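BH2621 protein (Bacillus halodurans, PDB 2QML) probably acts as an N-acyltransferase of the GNAT family, with a predicted role in transferring fatty acyl groups during siderophore biosynthesis. Local coordinates at residues I143-D148 with H156-C161; I45-L50 with R149-M154. One frame throughout, in Å; residues are numbered along the deposited sequence.

In the fold
From the N terminus, the chain first meets contact 2 at its short helix 45-48, between helices 32-38 and 54-65. It then runs through helix 54-65, three strands and helix 123-135 before strand 142-145 opens contact 1. The partner of 45-50 follows at once, in 149-154, so contact 2 closes a loop with 98 residues between its segments. Helix 152-160 then carries the chain to 156-161, where contact 1 closes a short loop-and-helix connection of seven residues. The segments alternate, so the loops cross; D148 CB lies 3.5 Å from Y47 CD1, which joins the two contacts. Together they place helix 152-160 against both strand 142-145 and the short helix 45-48.

Contact 1: I143-D148 with H156-C161; sequences IVAEPD and HVFKKC
F158 packs onto A145 and P147 where helix 152-160 folds back on the end of strand 142-145, a strand-loop-helix unit of the GNAT fold. The side chain leaves the helix pointing toward the strand, with CG anti to the carbonyl carbon (chi1 -75°), and the outer part of the ring makes the contact. Beyond CB and CG, the first atom to meet the other segment is CD2, which lies 3.9 Å from P147 CG. One atom further out, CE2 is shared: P147 CD approaches it to 4.0 Å, and A145 CB also reaches it. Across the ring, CE1 lies 3.9 Å from the same A145 CB. The proline comes in obliquely, whereas the alanine methyl sits over one face. That is a CH-pi contact, with A145 CB 3.8 Å from the F158 ring centroid and 16° off the ring normal. F163 meets the same ring edge-to-face, while L110 and M179 bring neighbouring strands against it. The pairing is entirely apolar and buried. A glycerol, probably from the crystallisation liquor, lies beside F158, and E146 OE1 also bonds a glycerol; such molecules may mark a pocket here. At the far tip of the ring, CZ makes its closest approach, 3.7 Å to A145 CB.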
# COMPACT_ATOMS: atom_id res chain seq x y z
N ILE A 143 6.94 2.28 9.43
CA ILE A 143 6.30 1.55 8.34
C ILE A 143 7.33 1.42 7.21
O ILE A 143 8.02 2.36 6.90
CB ILE A 143 5.01 2.23 7.82
CG1 ILE A 143 3.93 2.30 8.92
CG2 ILE A 143 4.45 1.46 6.62
CD1 ILE A 143 2.72 3.14 8.58
N VAL A 144 7.43 0.22 6.64
CA VAL A 144 8.37 -0.07 5.58
C VAL A 144 7.64 -0.39 4.27
O VAL A 144 6.46 -0.76 4.22
CB VAL A 144 9.33 -1.24 5.94
CG1 VAL A 144 10.05 -0.96 7.28
CG2 VAL A 144 8.60 -2.61 5.91
N ALA A 145 8.39 -0.21 3.20
CA ALA A 145 7.96 -0.50 1.83
C ALA A 145 9.21 -1.04 1.10
O ALA A 145 10.36 -0.71 1.46
CB ALA A 145 7.45 0.72 1.17
N GLU A 146 8.96 -1.93 0.14
CA GLU A 146 10.03 -2.52 -0.69
C GLU A 146 9.62 -2.54 -2.17
O GLU A 146 9.60 -3.61 -2.77
CB GLU A 146 10.46 -3.90 -0.13
CG GLU A 146 9.33 -4.81 0.41
CD GLU A 146 8.19 -4.97 -0.59
OE1 GLU A 146 7.40 -4.01 -0.68
OE2 GLU A 146 8.09 -6.02 -1.30
N PRO A 147 9.40 -1.33 -2.75
CA PRO A 147 9.09 -1.26 -4.16
C PRO A 147 10.19 -1.93 -4.99
O PRO A 147 11.37 -1.87 -4.59
CB PRO A 147 9.09 0.25 -4.44
CG PRO A 147 9.94 0.88 -3.30
CD PRO A 147 9.57 0.01 -2.13
N ASP A 148 9.84 -2.54 -6.11
CA ASP A 148 10.81 -2.97 -7.08
C ASP A 148 11.79 -1.82 -7.33
O ASP A 148 11.36 -0.66 -7.53
CB ASP A 148 10.11 -3.38 -8.36
CG ASP A 148 11.02 -4.04 -9.34
OD1 ASP A 148 11.94 -3.38 -9.90
OD2 ASP A 148 10.80 -5.21 -9.61
N HIS A 156 9.87 7.55 -5.75
CA HIS A 156 9.68 9.00 -5.58
C HIS A 156 8.49 9.35 -4.66
O HIS A 156 8.61 10.18 -3.76
CB HIS A 156 9.53 9.65 -6.95
CG HIS A 156 9.17 11.10 -6.89
ND1 HIS A 156 10.09 12.08 -6.57
CD2 HIS A 156 7.98 11.73 -7.02
CE1 HIS A 156 9.48 13.25 -6.54
NE2 HIS A 156 8.21 13.08 -6.83
N VAL A 157 7.36 8.72 -4.91
CA VAL A 157 6.15 8.95 -4.14
C VAL A 157 6.45 8.61 -2.65
O VAL A 157 6.14 9.40 -1.74
CB VAL A 157 4.96 8.08 -4.67
CG1 VAL A 157 3.78 8.03 -3.66
CG2 VAL A 157 4.46 8.54 -6.03
N PHE A 158 7.03 7.44 -2.41
CA PHE A 158 7.38 7.04 -1.05
C PHE A 158 8.31 8.08 -0.41
O PHE A 158 8.07 8.50 0.72
CB PHE A 158 7.99 5.63 -0.98
CG PHE A 158 7.02 4.49 -1.14
CD1 PHE A 158 5.91 4.41 -0.32
CD2 PHE A 158 7.22 3.45 -2.05
CE1 PHE A 158 5.03 3.34 -0.42
CE2 PHE A 158 6.36 2.38 -2.15
CZ PHE A 158 5.25 2.34 -1.37
N LYS A 159 9.35 8.52 -1.10
CA LYS A 159 10.22 9.55 -0.53
C LYS A 159 9.45 10.82 -0.16
O LYS A 159 9.67 11.39 0.90
CB LYS A 159 11.34 9.92 -1.51
CG LYS A 159 12.43 8.88 -1.62
CD LYS A 159 13.50 9.33 -2.63
CE LYS A 159 14.51 8.21 -2.86
NZ LYS A 159 15.43 8.53 -3.98
N LYS A 160 8.53 11.24 -1.03
CA LYS A 160 7.74 12.45 -0.79
C LYS A 160 6.87 12.29 0.43
O LYS A 160 6.55 13.29 1.08
CB LYS A 160 6.90 12.77 -2.03
CG LYS A 160 7.70 13.47 -3.14
CD LYS A 160 7.44 14.99 -3.28
CE LYS A 160 5.96 15.23 -3.77
NZ LYS A 160 5.65 16.55 -4.41
N CYS A 161 6.48 11.06 0.76
CA CYS A 161 5.69 10.77 1.97
C CYS A 161 6.49 10.50 3.23
O CYS A 161 5.90 10.16 4.25
CB CYS A 161 4.72 9.63 1.71
SG CYS A 161 3.58 10.09 0.40

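Contact 2: I45-L50 with R149-M154; sequences IPYWKL and RRNKKM
Y47 and N151 mark the closest backbone approach, their CA atoms 8.3 Å apart, where the short helix 45-48 faces the start of helix 152-160. Side chains bridge this separation. The phenol ring of Y47 and the carboxamide of N151 are stacked, their planes 13° apart, with ND2 3.6 Å above the ring plane and displaced toward its rim. Because the groups are so nearly parallel, this is an amide-on-ring stack, not an N-H directed into the ring. CB of N151 adds an off-centre CH-pi contact, 4.2 Å from the Y47 centroid. P46 CB occupies the opposite face of the ring, above its centre, so the tyrosine is held between its own helix and the asparagine.

N151 has its CG anti to the backbone N (chi1 -164°), which swings the carboxamide over the ring, and chi2 (-17°) turns ND2 onto the ring and OD1 to M154 N. OD1 accepts from M154 N (selenomethionine) at 3.3 Å; the bond is fairly straight at the hydrogen, but the donor stands above the carbonyl plane.

The polar contacts gather at P46 O. K49 NZ donates to it at 2.9 Å and also bonds D173 O. A water donates to P46 O and accepts from R150 NH2 at 3.1 Å, linking the segments indirectly. K49 NZ and R150 NH2 are 4.6 Å apart, a like-charge approach that the salt bridge from D148 OD1 to R150 NE probably moderates.

The arrangement is an N-cap whose amide doubles as a stacking surface. It joins the short helix 45-48, which lies between helices 32-38 and 54-65, to the N terminus of helix 152-160; in GNAT relatives the region between the first helices often contributes to the acceptor site, and it may do so here.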
# COMPACT_ATOMS: atom_id res chain seq x y z
N ILE A 45 1.34 -5.58 -13.90
CA ILE A 45 1.92 -6.90 -14.16
C ILE A 45 3.41 -7.02 -13.78
O ILE A 45 3.79 -7.94 -13.07
CB ILE A 45 1.66 -7.35 -15.65
CG1 ILE A 45 0.20 -7.63 -15.87
CG2 ILE A 45 2.46 -8.60 -16.03
CD1 ILE A 45 -0.18 -7.80 -17.35
N PRO A 46 4.24 -6.05 -14.20
CA PRO A 46 5.68 -6.25 -13.89
C PRO A 46 6.04 -6.30 -12.43
O PRO A 46 7.05 -6.91 -12.09
CB PRO A 46 6.35 -5.01 -14.52
CG PRO A 46 5.37 -4.42 -15.39
CD PRO A 46 4.01 -4.80 -14.92
N TYR A 47 5.23 -5.67 -11.59
CA TYR A 47 5.50 -5.56 -10.17
C TYR A 47 4.74 -6.57 -9.31
O TYR A 47 5.18 -6.89 -8.22
CB TYR A 47 5.17 -4.12 -9.75
CG TYR A 47 5.98 -3.10 -10.55
CD1 TYR A 47 7.37 -3.18 -10.57
CD2 TYR A 47 5.39 -2.13 -11.33
CE1 TYR A 47 8.15 -2.29 -11.31
CE2 TYR A 47 6.17 -1.24 -12.09
CZ TYR A 47 7.54 -1.32 -12.06
OH TYR A 47 8.36 -0.49 -12.78
N TRP A 48 3.62 -7.05 -9.78
CA TRP A 48 2.76 -7.97 -9.03
C TRP A 48 2.78 -9.40 -9.55
O TRP A 48 2.63 -10.34 -8.76
CB TRP A 48 1.33 -7.40 -8.96
CG TRP A 48 1.24 -6.27 -7.95
CD1 TRP A 48 1.54 -4.95 -8.14
CD2 TRP A 48 0.82 -6.39 -6.60
NE1 TRP A 48 1.37 -4.27 -6.97
CE2 TRP A 48 0.89 -5.13 -6.02
CE3 TRP A 48 0.38 -7.46 -5.83
CZ2 TRP A 48 0.54 -4.91 -4.71
CZ3 TRP A 48 0.02 -7.23 -4.55
CH2 TRP A 48 0.11 -5.97 -4.01
N LYS A 49 2.94 -9.57 -10.87
CA LYS A 49 3.08 -10.87 -11.49
C LYS A 49 1.89 -11.78 -11.19
O LYS A 49 2.06 -12.97 -10.90
CB LYS A 49 4.44 -11.48 -11.08
CG LYS A 49 5.65 -10.52 -11.36
CD LYS A 49 7.01 -11.09 -10.91
CE LYS A 49 8.18 -10.17 -11.32
NZ LYS A 49 8.31 -8.96 -10.46
N LEU A 50 0.69 -11.20 -11.18
CA LEU A 50 -0.55 -11.97 -10.90
C LEU A 50 -1.53 -11.93 -12.09
O LEU A 50 -2.75 -12.07 -11.91
CB LEU A 50 -1.19 -11.53 -9.57
CG LEU A 50 -0.44 -12.04 -8.33
CD1 LEU A 50 -0.97 -11.20 -7.14
CD2 LEU A 50 -0.48 -13.59 -8.09
N ARG A 149 13.09 -2.10 -7.36
CA ARG A 149 14.07 -1.01 -7.52
C ARG A 149 13.94 -0.22 -8.83
O ARG A 149 14.44 0.92 -8.95
CB ARG A 149 15.49 -1.56 -7.37
CG ARG A 149 15.90 -2.50 -8.46
CD ARG A 149 17.38 -2.80 -8.33
NE ARG A 149 17.79 -3.67 -9.41
CZ ARG A 149 19.07 -3.85 -9.76
NH1 ARG A 149 20.03 -3.21 -9.13
NH2 ARG A 149 19.37 -4.63 -10.77
N ARG A 150 13.25 -0.81 -9.80
CA ARG A 150 13.00 -0.17 -11.08
C ARG A 150 11.79 0.77 -11.09
O ARG A 150 11.59 1.49 -12.09
CB ARG A 150 12.80 -1.24 -12.14
CG ARG A 150 13.98 -2.14 -12.33
CD ARG A 150 13.56 -3.32 -13.20
NE ARG A 150 12.56 -4.15 -12.53
CZ ARG A 150 11.92 -5.15 -13.12
NH1 ARG A 150 12.21 -5.50 -14.37
NH2 ARG A 150 11.03 -5.84 -12.45
N ASN A 151 10.97 0.72 -10.05
CA ASN A 151 9.76 1.53 -10.00
C ASN A 151 10.11 2.91 -9.47
O ASN A 151 9.82 3.28 -8.31
CB ASN A 151 8.70 0.85 -9.16
CG ASN A 151 7.33 1.42 -9.38
OD1 ASN A 151 7.20 2.52 -9.92
ND2 ASN A 151 6.30 0.68 -8.96
N LYS A 152 10.75 3.69 -10.34
CA LYS A 152 11.22 5.03 -9.95
C LYS A 152 10.08 5.93 -9.48
O LYS A 152 10.25 6.69 -8.50
CB LYS A 152 12.03 5.68 -11.09
CG LYS A 152 13.21 4.80 -11.60
CD LYS A 152 14.02 3.98 -10.47
CE LYS A 152 15.30 3.31 -11.06
N LYS A 153 8.92 5.85 -10.14
CA LYS A 153 7.76 6.67 -9.74
C LYS A 153 7.36 6.38 -8.30
O LYS A 153 7.21 7.31 -7.52
CB LYS A 153 6.57 6.44 -10.68
CG LYS A 153 5.25 7.13 -10.23
N MSE A 154 7.22 5.10 -7.94
CA MSE A 154 6.82 4.77 -6.55
C MSE A 154 7.88 5.07 -5.51
O MSE A 154 7.57 5.51 -4.41
CB MSE A 154 6.34 3.32 -6.37
CG MSE A 154 4.95 3.10 -6.83
SE MSE A 154 3.59 4.32 -6.08
CE MSE A 154 3.93 4.21 -4.17
O HOH W 1 9.08 -7.62 -14.14